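Local atomic coordinates of cellulosomal scaffoldin (PDB entry 1TYJ), a protein that probably binds the dockerin module of a partner protein through its type-II cohesin domain, as part of cellulosome assembly in Bacteroides cellulosolvens. Residues K11-V14 / G15-V18; S96-R99 / A100-K103. All coordinates share one frame; numbering follows the deposited sequence.

The two contacts are local turns on opposite sides of the chain's centre, with their centres about 41 Å apart. Their nearest atoms are about 27 Å apart, so they do not touch. Interaction 1 comes first along the chain. It carries the chain from strand 11-12, which pairs with strand 166-169 in one sheet, into strand 17-25, which belongs to the other. Interaction 2 follows much later, where helix 95-100 ends on the way from strand 85-92 to strand 108-117. Both therefore lie on connections between the two sheets of the cohesin beta sandwich. Strand 108-117 pairs with strand 17-25, so both contacts lead into neighbouring strands. Each shapes a crossing at one end of the sandwich.

Interaction 1. Residues K11-V14 / G15-V18; sequences KVAV and GDKV
Asp-16 reaches back across a tight turn and holds Ala-13 by two bonds. Its carboxylate OD2 takes the backbone N-H of Ala-13 at 2.8 Å, and the bond is nearly straight (168°). The N-H meets this oxygen from above the carboxylate plane. In the other direction, Asp-16 N donates to Ala-13 O at 3.0 Å and closes the turn. CG of Asp-16 lies beside its own backbone N and anti to its carbonyl carbon (chi1 -77°), which swings the carboxylate back toward Ala-13. CB of Ala-13 packs against Asp-16 OD2 at 3.6 Å.

Two waters extend the grip of the carboxylate. One donates to Lys-11 O and to Asp-16 OD2. The other donates to Asp-16 OD1 and to Val-14 O. OD2 also forms a salt bridge with Lys-170. This charge probably favours the ionised form of Asp-16, and it ties the turn to the end of the chain.

Gly-15 occupies the third position of the turn with a positive phi of 95°. At these angles a CB would clash with Val-14 O, the carbonyl just before it, which explains the glycine. Gly-15 and Asp-16 both make backbone hydrogen bonds with Val-117, which fixes the turn to strand 108-117.

On the buried side, the side chains of Val-12 and Asp-16 run alongside each other in opposite senses, their CB atoms 4.1 Å apart. CG1 of Val-12 then meets CB of Val-18 at 4.0 Å, and the two valines cross at about a right angle. Val-12 also rests on Val-117, and Val-18 on Ile-167.

The arrangement is a type II beta turn from Ala-13 to Asp-16, with an aspartate bonded back to the first residue. It joins the two sheets of the cohesin beta sandwich.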
loop_
_atom_site.group_PDB
_atom_site.type_symbol
_atom_site.label_atom_id
_atom_site.label_comp_id
_atom_site.label_asym_id
_atom_site.label_seq_id
_atom_site.Cartn_x
_atom_site.Cartn_y
_atom_site.Cartn_z
ATOM N N LYS A 11 14.566 -10.674 -7.602
ATOM C CA LYS A 11 15.299 -10.791 -8.878
ATOM C C LYS A 11 14.265 -11.064 -9.948
ATOM O O LYS A 11 13.512 -12.043 -9.857
ATOM C CB LYS A 11 16.308 -11.942 -8.841
ATOM C CG LYS A 11 17.481 -11.686 -7.953
ATOM C CD LYS A 11 18.677 -12.567 -8.349
ATOM C CE LYS A 11 19.962 -11.774 -8.258
ATOM N NZ LYS A 11 20.197 -10.753 -9.371
ATOM N N VAL A 12 14.220 -10.190 -10.946
ATOM C CA VAL A 12 13.166 -10.267 -11.946
ATOM C C VAL A 12 13.680 -10.074 -13.363
ATOM O O VAL A 12 14.616 -9.333 -13.593
ATOM C CB VAL A 12 12.087 -9.194 -11.706
ATOM C CG1 VAL A 12 11.199 -9.590 -10.558
ATOM C CG2 VAL A 12 12.739 -7.859 -11.431
ATOM N N ALA A 13 13.019 -10.738 -14.302
ATOM C CA ALA A 13 13.302 -10.587 -15.719
ATOM C C ALA A 13 12.116 -9.820 -16.341
ATOM O O ALA A 13 11.068 -9.698 -15.717
ATOM C CB ALA A 13 13.434 -11.959 -16.337
ATOM N N VAL A 14 12.280 -9.305 -17.557
ATOM C CA VAL A 14 11.183 -8.617 -18.210
ATOM C C VAL A 14 10.026 -9.605 -18.349
ATOM O O VAL A 14 10.222 -10.759 -18.719
ATOM C CB VAL A 14 11.583 -8.043 -19.584
ATOM C CG1 VAL A 14 10.343 -7.468 -20.275
ATOM C CG2 VAL A 14 12.578 -6.950 -19.384
ATOM N N GLY A 15 8.837 -9.128 -17.991
ATOM C CA GLY A 15 7.612 -9.910 -18.041
ATOM C C GLY A 15 7.294 -10.537 -16.709
ATOM O O GLY A 15 6.172 -11.001 -16.503
ATOM N N ASP A 16 8.253 -10.582 -15.784
ATOM C CA ASP A 16 7.957 -11.180 -14.474
ATOM C C ASP A 16 7.053 -10.249 -13.679
ATOM O O ASP A 16 7.023 -9.028 -13.931
ATOM C CB ASP A 16 9.261 -11.384 -13.671
ATOM C CG ASP A 16 10.071 -12.594 -14.148
ATOM O OD1 ASP A 16 9.570 -13.357 -15.013
ATOM O OD2 ASP A 16 11.208 -12.777 -13.638
ATOM N N LYS A 17 6.368 -10.820 -12.683
ATOM C CA LYS A 17 5.527 -10.023 -11.788
ATOM C C LYS A 17 6.242 -10.009 -10.435
ATOM O O LYS A 17 6.823 -11.041 -10.007
ATOM C CB LYS A 17 4.175 -10.688 -11.560
ATOM C CG LYS A 17 3.398 -11.078 -12.793
ATOM C CD LYS A 17 2.768 -9.931 -13.474
ATOM C CE LYS A 17 2.114 -10.408 -14.799
ATOM N NZ LYS A 17 1.079 -11.496 -14.672
ATOM N N VAL A 18 6.212 -8.866 -9.766
ATOM C CA VAL A 18 6.792 -8.758 -8.435
ATOM C C VAL A 18 5.771 -8.044 -7.562
ATOM O O VAL A 18 5.156 -7.072 -8.012
ATOM C CB VAL A 18 8.169 -7.973 -8.490
ATOM C CG1 VAL A 18 8.091 -6.649 -9.302
ATOM C CG2 VAL A 18 8.712 -7.739 -7.062
HETATM O O HOH W 1 11.117 -13.257 -10.483
HETATM O O HOH W 2 9.119 -13.319 -17.874
#

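Interaction 2. Residues S96-R99 / A100-K103; sequences SAYR and ASGK
An ST turn at Ser-101 lies at the C-terminal end of the short helix 95-100. Ser-101 OG donates to Tyr-98 O at 2.7 Å, in the plane of that carbonyl. The same OG accepts the N-H of Lys-103 at 3.1 Å. It thus bridges the last turn of the helix and the chain leaving it. The chi1 of 76° sets OG between backbone N and carbonyl carbon, within reach of both partners.

Tyr-98 O is gripped twice. Ser-101 N also donates to it, at 3.1 Å, from well above the carbonyl plane. The preceding N-H, Ala-100 N, donates to Ser-96 O at 3.0 Å, the i to i-4 bond of an alpha helix. Gly-102 leaves the helical angles with a positive phi of 63°, which glycine, without a side chain, adopts easily. Its N-H makes a weak bond to Arg-99 O.

CE1 of Tyr-98 lies 3.6 Å from Lys-103 O, which is at the ring edge near its plane. With an alanine at Ser-101 the hydroxyl is gone: Tyr-98 O loses its in-plane donor, Lys-103 N loses this acceptor, and the chain leaving the helix would probably be less firmly set.

Arg-99 folds back along the helix, so that Ser-96 CA lies against one face of its guanidinium, toward the rim. Its NH1 bonds to Trp-149 O. The buried ring of Tyr-98 meets Phe-71 and Tyr-92, and Trp-149 edge-to-face, and its OH bonds to Phe-30 O and Glu-105 N. The helix lies on the connection from strand 85-92 to strand 108-117, at one end of the sandwich.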
loop_
_atom_site.group_PDB
_atom_site.type_symbol
_atom_site.label_atom_id
_atom_site.label_comp_id
_atom_site.label_asym_id
_atom_site.label_seq_id
_atom_site.Cartn_x
_atom_site.Cartn_y
_atom_site.Cartn_z
ATOM N N SER A 96 -18.223 1.916 15.357
ATOM C CA SER A 96 -18.897 1.454 16.582
ATOM C C SER A 96 -18.986 -0.079 16.547
ATOM O O SER A 96 -18.727 -0.743 17.570
ATOM C CB SER A 96 -20.283 2.113 16.752
ATOM O OG SER A 96 -21.213 1.526 15.894
ATOM N N ALA A 97 -19.316 -0.660 15.383
ATOM C CA ALA A 97 -19.402 -2.135 15.298
ATOM C C ALA A 97 -18.027 -2.769 15.479
ATOM O O ALA A 97 -17.875 -3.816 16.131
ATOM C CB ALA A 97 -20.033 -2.579 13.998
ATOM N N TYR A 98 -17.016 -2.128 14.911
ATOM C CA TYR A 98 -15.624 -2.547 15.044
ATOM C C TYR A 98 -15.198 -2.544 16.519
ATOM O O TYR A 98 -14.661 -3.530 17.022
ATOM C CB TYR A 98 -14.731 -1.643 14.165
ATOM C CG TYR A 98 -13.238 -1.953 14.186
ATOM C CD1 TYR A 98 -12.762 -3.278 14.441
ATOM C CD2 TYR A 98 -12.300 -0.936 13.937
ATOM C CE1 TYR A 98 -11.417 -3.546 14.486
ATOM C CE2 TYR A 98 -10.957 -1.190 13.938
ATOM C CZ TYR A 98 -10.514 -2.524 14.207
ATOM O OH TYR A 98 -9.163 -2.734 14.241
ATOM N N ARG A 99 -15.499 -1.470 17.233
ATOM C CA ARG A 99 -15.113 -1.361 18.628
ATOM C C ARG A 99 -15.811 -2.447 19.424
ATOM O O ARG A 99 -15.214 -3.012 20.341
ATOM C CB ARG A 99 -15.462 0.010 19.214
ATOM C CG ARG A 99 -14.553 1.126 18.735
ATOM C CD ARG A 99 -14.763 2.463 19.455
ATOM N NE ARG A 99 -16.152 2.955 19.408
ATOM C CZ ARG A 99 -16.631 3.844 18.515
ATOM N NH1 ARG A 99 -15.839 4.357 17.581
ATOM N NH2 ARG A 99 -17.913 4.230 18.553
ATOM N N ALA A 100 -17.048 -2.762 19.050
ATOM C CA ALA A 100 -17.856 -3.742 19.792
ATOM C C ALA A 100 -17.390 -5.198 19.562
ATOM O O ALA A 100 -17.742 -6.108 20.332
ATOM C CB ALA A 100 -19.288 -3.595 19.417
ATOM N N SER A 101 -16.590 -5.415 18.526
ATOM C CA SER A 101 -16.063 -6.750 18.203
ATOM C C SER A 101 -15.058 -7.247 19.217
ATOM O O SER A 101 -14.865 -8.471 19.332
ATOM C CB SER A 101 -15.389 -6.761 16.808
ATOM O OG SER A 101 -14.108 -6.132 16.849
ATOM N N GLY A 102 -14.407 -6.341 19.936
ATOM C CA GLY A 102 -13.312 -6.729 20.821
ATOM C C GLY A 102 -12.079 -7.342 20.134
ATOM O O GLY A 102 -11.243 -8.005 20.798
ATOM N N LYS A 103 -11.949 -7.117 18.827
ATOM C CA LYS A 103 -10.834 -7.680 18.044
ATOM C C LYS A 103 -10.063 -6.551 17.328
ATOM O O LYS A 103 -10.101 -6.475 16.104
ATOM C CB LYS A 103 -11.361 -8.696 17.029
ATOM C CG LYS A 103 -12.030 -9.936 17.651
ATOM C CD LYS A 103 -12.451 -10.904 16.534
ATOM C CE LYS A 103 -13.469 -11.900 17.037
ATOM N NZ LYS A 103 -13.623 -13.108 16.185
#